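Local coordinates for protein ADP-ribosyltransferase (Staphylococcus aureus, PDB 1OJQ) that probably transfers ADP-ribose from NAD to a protein acceptor, as a C3-type mono-ADP-ribosyltransferase, at residues V10-W15 with G177-L182; S27-A32 with I72-T77. All blocks are in the same frame, centred on the assembly; numbering follows the deposited sequence. Where two conformers were deposited one is given.

Interaction 1. Residues V10-W15 with G177-L182; sequences VEATKW and GQQEVL
Q179 reaches from the turn that leads into strand 180-183 to helix 9-23 and meets it with its terminal amide, one part for each of two consecutive residues. The methyl CB of A12 lies over one face of this group, 3.5 Å from Q179 NE2. At the other end of the amide, the side chain of T13 crosses that of Q179 at about a right angle and places T13 OG1 for a hydrogen bond to Q179 OE1, at 3.0 Å. The angle at OE1, from CD to T13 OG1, is near 127°, well suited to an amide oxygen as acceptor, although the single hydroxyl proton may go instead to L9 O, in a weak bond within the helix. Q179 gets there by a bend: CG stands beside its own backbone N, and a chi2 of -68° kinks the chain before the amide. In this turn and the start of the strand, Q178 and E180 fit the Gln-X-Glu signature of C3-type enzymes; E180 binds NAD. Q179, the middle residue, has left-handed helical backbone angles and sends its side chain to the helix. Both carboxylate oxygens of D168 hold the turn, one taking G177 N and the other Q179 N. Y166 of strand 165-166 touches both T13 and V181, so the helix and strand 180-183 also share a neighbour alongside the amide contact.

Interaction 2. Residues S27-A32 with I72-T77; sequences SKDKMA and ISKSVT
D29 and K74 form a salt bridge, their side chains coming from opposite directions to join helix 27-38 to segment 72-77, which runs on from helix 59-73. K74 NZ donates to D29 OD2 at 2.6 Å, on the syn lone pair, the side of the other carboxylate oxygen. The angle at NZ, from K74 CE to D29 OD2, is about 116°, close to the tetrahedral direction of an ammonium N-H. K74 is stretched out beyond CG, with chi2 to chi4 all near 180°, and this full length carries the ammonium group to the carboxylate. Its methylenes skim the same oxygen: K74 CD and D29 OD2 are 3.5 Å apart.

Hydrogen bonds fix the carboxylate further. A water donates to D29 OD1 at 2.8 Å and accepts a weak bond from K74 NZ at 3.2 Å, so that it bridges the pair beside the direct contact. D29 OD1 also pairs with the hydroxyl of T71, and D29 OD2 takes the N-H of S26. With both oxygens engaged, the buried group is held against rotation, and the neighbouring ammonium and helix start would probably favour its ionised form.

Packing adds little within the pair, but Q67 touches D29, and A23 of helix 9-23 lies against K74. D29 is the third residue of its helix and accepts from S26 N, just before it; a salt bridge thus shares its acid with a helix N-terminus, within the helical N-terminal part of this C3-type transferase.

How the interactions relate
Both contacts tie the N-terminal helices to later parts of the chain, and interaction 2 is nested inside the loop closed by interaction 1. Helices 9-23 and 27-38 are successive, so each contact fixes one member of the pair. Interaction 1 is buried and uncharged, setting an amide against a methyl and a hydroxyl in the turn next to NAD-binding E180. Interaction 2 is only partly buried: it pairs full charges, admits a water and joins a helix to segment 72-77. Their centres are 15 Å apart, yet they meet where L182 O lies 4.0 Å from I72 CG2, at which point strand 180-183 packs on helix 59-73.

Interaction 1. Residues V10-W15 with G177-L182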
loop_
_atom_site.group_PDB
_atom_site.type_symbol
_atom_site.label_atom_id
_atom_site.label_comp_id
_atom_site.label_asym_id
_atom_site.label_seq_id
_atom_site.Cartn_x
_atom_site.Cartn_y
_atom_site.Cartn_z
ATOM N N VAL A 10 -17.382 -7.721 5.744
ATOM C CA VAL A 10 -18.405 -8.131 4.782
ATOM C C VAL A 10 -18.650 -7.043 3.754
ATOM O O VAL A 10 -18.754 -7.329 2.553
ATOM C CB VAL A 10 -19.704 -8.505 5.519
ATOM C CG1 VAL A 10 -20.853 -8.670 4.538
ATOM C CG2 VAL A 10 -19.495 -9.777 6.324
ATOM N N GLU A 11 -18.699 -5.772 4.184
ATOM C CA GLU A 11 -18.873 -4.709 3.203
ATOM C C GLU A 11 -17.652 -4.474 2.337
ATOM O O GLU A 11 -17.786 -4.150 1.147
ATOM C CB GLU A 11 -19.237 -3.367 3.888
ATOM C CG GLU A 11 -20.578 -3.404 4.612
ATOM C CD GLU A 11 -21.773 -3.432 3.680
ATOM O OE1 GLU A 11 -22.913 -3.629 4.180
ATOM O OE2 GLU A 11 -21.651 -3.260 2.458
ATOM N N ALA A 12 -16.448 -4.596 2.886
ATOM C CA ALA A 12 -15.270 -4.468 2.025
ATOM C C ALA A 12 -15.256 -5.545 0.939
ATOM O O ALA A 12 -14.949 -5.250 -0.212
ATOM C CB ALA A 12 -14.001 -4.517 2.867
ATOM N N THR A 13 -15.583 -6.799 1.303
ATOM C CA THR A 13 -15.645 -7.880 0.324
ATOM C C THR A 13 -16.655 -7.578 -0.767
ATOM O O THR A 13 -16.421 -7.797 -1.962
ATOM C CB THR A 13 -16.006 -9.223 1.000
ATOM O OG1 THR A 13 -14.860 -9.706 1.725
ATOM C CG2 THR A 13 -16.353 -10.275 -0.042
ATOM N N LYS A 14 -17.822 -7.062 -0.385
ATOM C CA LYS A 14 -18.855 -6.759 -1.385
ATOM C C LYS A 14 -18.351 -5.739 -2.390
ATOM O O LYS A 14 -18.456 -5.839 -3.619
ATOM C CB LYS A 14 -20.098 -6.259 -0.633
ATOM C CG LYS A 14 -21.285 -5.957 -1.538
ATOM C CD LYS A 14 -22.470 -5.531 -0.675
ATOM C CE LYS A 14 -23.504 -4.791 -1.517
ATOM N NZ LYS A 14 -24.329 -3.923 -0.618
ATOM N N TRP A 15 -17.757 -4.670 -1.847
ATOM C CA TRP A 15 -17.216 -3.592 -2.685
ATOM C C TRP A 15 -16.079 -4.127 -3.541
ATOM O O TRP A 15 -16.075 -3.934 -4.754
ATOM C CB TRP A 15 -16.736 -2.415 -1.841
ATOM C CG TRP A 15 -16.300 -1.176 -2.562
ATOM C CD1 TRP A 15 -17.089 -0.130 -2.953
ATOM C CD2 TRP A 15 -14.973 -0.831 -2.983
ATOM N NE1 TRP A 15 -16.351 0.840 -3.590
ATOM C CE2 TRP A 15 -15.040 0.423 -3.617
ATOM C CE3 TRP A 15 -13.736 -1.476 -2.879
ATOM C CZ2 TRP A 15 -13.912 1.047 -4.143
ATOM C CZ3 TRP A 15 -12.609 -0.878 -3.395
ATOM C CH2 TRP A 15 -12.725 0.373 -4.016
ATOM N N GLY A 177 -7.927 -13.051 3.174
ATOM C CA GLY A 177 -8.441 -12.434 4.374
ATOM C C GLY A 177 -7.829 -11.088 4.674
ATOM O O GLY A 177 -8.303 -10.412 5.582
ATOM N N GLN A 178 -6.812 -10.689 3.908
ATOM C CA GLN A 178 -6.184 -9.395 4.110
ATOM C C GLN A 178 -6.936 -8.248 3.440
ATOM O O GLN A 178 -6.496 -7.101 3.595
ATOM C CB GLN A 178 -4.736 -9.410 3.578
ATOM C CG GLN A 178 -3.822 -10.389 4.303
ATOM C CD GLN A 178 -2.425 -10.326 3.703
ATOM O OE1 GLN A 178 -2.279 -9.769 2.604
ATOM N NE2 GLN A 178 -1.444 -10.867 4.405
ATOM N N GLN A 179 -8.015 -8.549 2.711
ATOM C CA GLN A 179 -8.738 -7.494 1.998
ATOM C C GLN A 179 -7.792 -6.709 1.098
ATOM O O GLN A 179 -7.878 -5.486 1.014
ATOM C CB GLN A 179 -9.433 -6.575 3.017
ATOM C CG GLN A 179 -10.568 -7.294 3.745
ATOM C CD GLN A 179 -11.747 -7.636 2.853
ATOM O OE1 GLN A 179 -12.564 -8.484 3.261
ATOM N NE2 GLN A 179 -11.917 -7.037 1.694
ATOM N N GLU A 180 -6.878 -7.406 0.429
ATOM C CA GLU A 180 -5.812 -6.728 -0.293
ATOM C C GLU A 180 -6.273 -6.037 -1.565
ATOM O O GLU A 180 -7.011 -6.546 -2.388
ATOM C CB GLU A 180 -4.668 -7.713 -0.633
ATOM C CG GLU A 180 -3.498 -6.951 -1.297
ATOM C CD GLU A 180 -2.218 -7.752 -1.385
ATOM O OE1 GLU A 180 -2.136 -8.867 -0.820
ATOM O OE2 GLU A 180 -1.261 -7.251 -2.035
ATOM N N VAL A 181 -5.774 -4.807 -1.720
ATOM C CA VAL A 181 -5.890 -4.051 -2.967
ATOM C C VAL A 181 -4.483 -3.862 -3.519
ATOM O O VAL A 181 -3.622 -3.380 -2.761
ATOM C CB VAL A 181 -6.577 -2.693 -2.745
ATOM C CG1 VAL A 181 -6.472 -1.790 -3.956
ATOM C CG2 VAL A 181 -8.033 -2.969 -2.358
ATOM N N LEU A 182 -4.226 -4.244 -4.753
ATOM C CA LEU A 182 -2.898 -4.103 -5.356
ATOM C C LEU A 182 -2.863 -2.863 -6.233
ATOM O O LEU A 182 -3.704 -2.760 -7.126
ATOM C CB LEU A 182 -2.597 -5.387 -6.131
ATOM C CG LEU A 182 -1.151 -5.585 -6.580
ATOM C CD1 LEU A 182 -0.217 -5.616 -5.376
ATOM C CD2 LEU A 182 -1.054 -6.841 -7.434
#

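Interaction 2. Residues S27-A32 with I72-T77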
loop_
_atom_site.group_PDB
_atom_site.type_symbol
_atom_site.label_atom_id
_atom_site.label_comp_id
_atom_site.label_asym_id
_atom_site.label_seq_id
_atom_site.Cartn_x
_atom_site.Cartn_y
_atom_site.Cartn_z
ATOM N N SER A 27 -7.098 -16.639 -17.025
ATOM C CA SER A 27 -6.290 -17.551 -16.215
ATOM C C SER A 27 -4.919 -16.954 -15.954
ATOM O O SER A 27 -4.348 -17.129 -14.868
ATOM C CB SER A 27 -6.146 -18.902 -16.923
ATOM O OG SER A 27 -7.420 -19.495 -17.114
ATOM N N LYS A 28 -4.372 -16.238 -16.950
ATOM C CA LYS A 28 -3.051 -15.640 -16.738
ATOM C C LYS A 28 -3.067 -14.530 -15.694
ATOM O O LYS A 28 -2.114 -14.409 -14.921
ATOM C CB LYS A 28 -2.549 -15.075 -18.078
ATOM C CG LYS A 28 -1.395 -15.883 -18.662
ATOM C CD LYS A 28 -0.075 -15.203 -18.285
ATOM C CE LYS A 28 1.090 -16.143 -18.547
ATOM N NZ LYS A 28 2.237 -15.859 -17.651
ATOM N N ASP A 29 -4.139 -13.740 -15.698
ATOM C CA ASP A 29 -4.348 -12.701 -14.697
ATOM C C ASP A 29 -4.292 -13.324 -13.308
ATOM O O ASP A 29 -3.632 -12.873 -12.374
ATOM C CB ASP A 29 -5.689 -12.005 -14.887
ATOM C CG ASP A 29 -5.761 -11.070 -16.073
ATOM O OD1 ASP A 29 -4.757 -10.396 -16.356
ATOM O OD2 ASP A 29 -6.834 -11.007 -16.718
ATOM N N LYS A 30 -5.031 -14.425 -13.168
ATOM C CA LYS A 30 -5.082 -15.059 -11.841
ATOM C C LYS A 30 -3.718 -15.527 -11.368
ATOM O O LYS A 30 -3.339 -15.331 -10.215
ATOM C CB LYS A 30 -6.047 -16.247 -11.926
ATOM C CG LYS A 30 -7.486 -15.788 -12.148
ATOM C CD LYS A 30 -8.400 -16.939 -11.747
ATOM C CE LYS A 30 -9.136 -17.486 -12.957
ATOM N NZ LYS A 30 -9.922 -18.699 -12.560
ATOM N N MET A 31 -2.978 -16.139 -12.293
ATOM C CA MET A 31 -1.656 -16.669 -12.007
ATOM C C MET A 31 -0.677 -15.569 -11.619
ATOM O O MET A 31 0.139 -15.725 -10.706
ATOM C CB MET A 31 -1.115 -17.405 -13.231
ATOM C CG MET A 31 0.312 -17.901 -13.182
ATOM S SD MET A 31 0.844 -18.402 -14.853
ATOM C CE MET A 31 2.296 -17.377 -15.065
ATOM N N ALA A 32 -0.741 -14.461 -12.354
ATOM C CA ALA A 32 0.151 -13.348 -12.072
ATOM C C ALA A 32 -0.098 -12.787 -10.683
ATOM O O ALA A 32 0.861 -12.545 -9.957
ATOM C CB ALA A 32 -0.069 -12.205 -13.059
ATOM N N ILE A 72 -3.614 -5.303 -13.411
ATOM C CA ILE A 72 -4.109 -4.235 -12.514
ATOM C C ILE A 72 -4.937 -3.229 -13.290
ATOM O O ILE A 72 -5.931 -2.691 -12.795
ATOM C CB ILE A 72 -2.903 -3.605 -11.796
ATOM C CG1 ILE A 72 -2.177 -4.591 -10.853
ATOM C CG2 ILE A 72 -3.260 -2.327 -11.043
ATOM C CD1 ILE A 72 -0.859 -4.061 -10.289
ATOM N N SER A 73 -4.565 -2.949 -14.517
ATOM C CA SER A 73 -5.231 -1.952 -15.364
ATOM C C SER A 73 -6.644 -2.379 -15.721
ATOM O O SER A 73 -7.410 -1.561 -16.229
ATOM C CB SER A 73 -4.403 -1.725 -16.644
ATOM O OG SER A 73 -4.650 -2.766 -17.606
ATOM N N LYS A 74 -6.993 -3.649 -15.487
ATOM C CA LYS A 74 -8.317 -4.148 -15.860
ATOM C C LYS A 74 -9.429 -3.674 -14.935
ATOM O O LYS A 74 -10.612 -3.852 -15.251
ATOM C CB LYS A 74 -8.337 -5.690 -15.940
ATOM C CG LYS A 74 -7.604 -6.137 -17.208
ATOM C CD LYS A 74 -7.669 -7.649 -17.375
ATOM C CE LYS A 74 -6.933 -8.094 -18.635
ATOM N NZ LYS A 74 -7.105 -9.577 -18.820
ATOM N N SER A 75 -9.062 -3.083 -13.799
ATOM C CA SER A 75 -10.112 -2.511 -12.955
ATOM C C SER A 75 -9.666 -1.153 -12.416
ATOM O O SER A 75 -8.491 -0.902 -12.142
ATOM C CB SER A 75 -10.529 -3.407 -11.789
ATOM O OG SER A 75 -9.416 -3.904 -11.062
ATOM N N VAL A 76 -10.671 -0.298 -12.269
ATOM C CA VAL A 76 -10.458 0.991 -11.617
ATOM C C VAL A 76 -11.383 1.097 -10.425
ATOM O O VAL A 76 -12.412 0.429 -10.301
ATOM C CB VAL A 76 -10.680 2.187 -12.561
ATOM C CG1 VAL A 76 -9.680 2.122 -13.709
ATOM C CG2 VAL A 76 -12.115 2.241 -13.069
ATOM N N THR A 77 -11.023 1.964 -9.479
ATOM C CA THR A 77 -11.908 2.112 -8.329
ATOM C C THR A 77 -13.247 2.742 -8.706
ATOM O O THR A 77 -13.268 3.784 -9.360
ATOM C CB THR A 77 -11.241 2.991 -7.243
ATOM O OG1 THR A 77 -10.868 4.236 -7.853
ATOM C CG2 THR A 77 -9.965 2.340 -6.718
HETATM O O HOH W 1 -3.910 -9.643 -18.956
#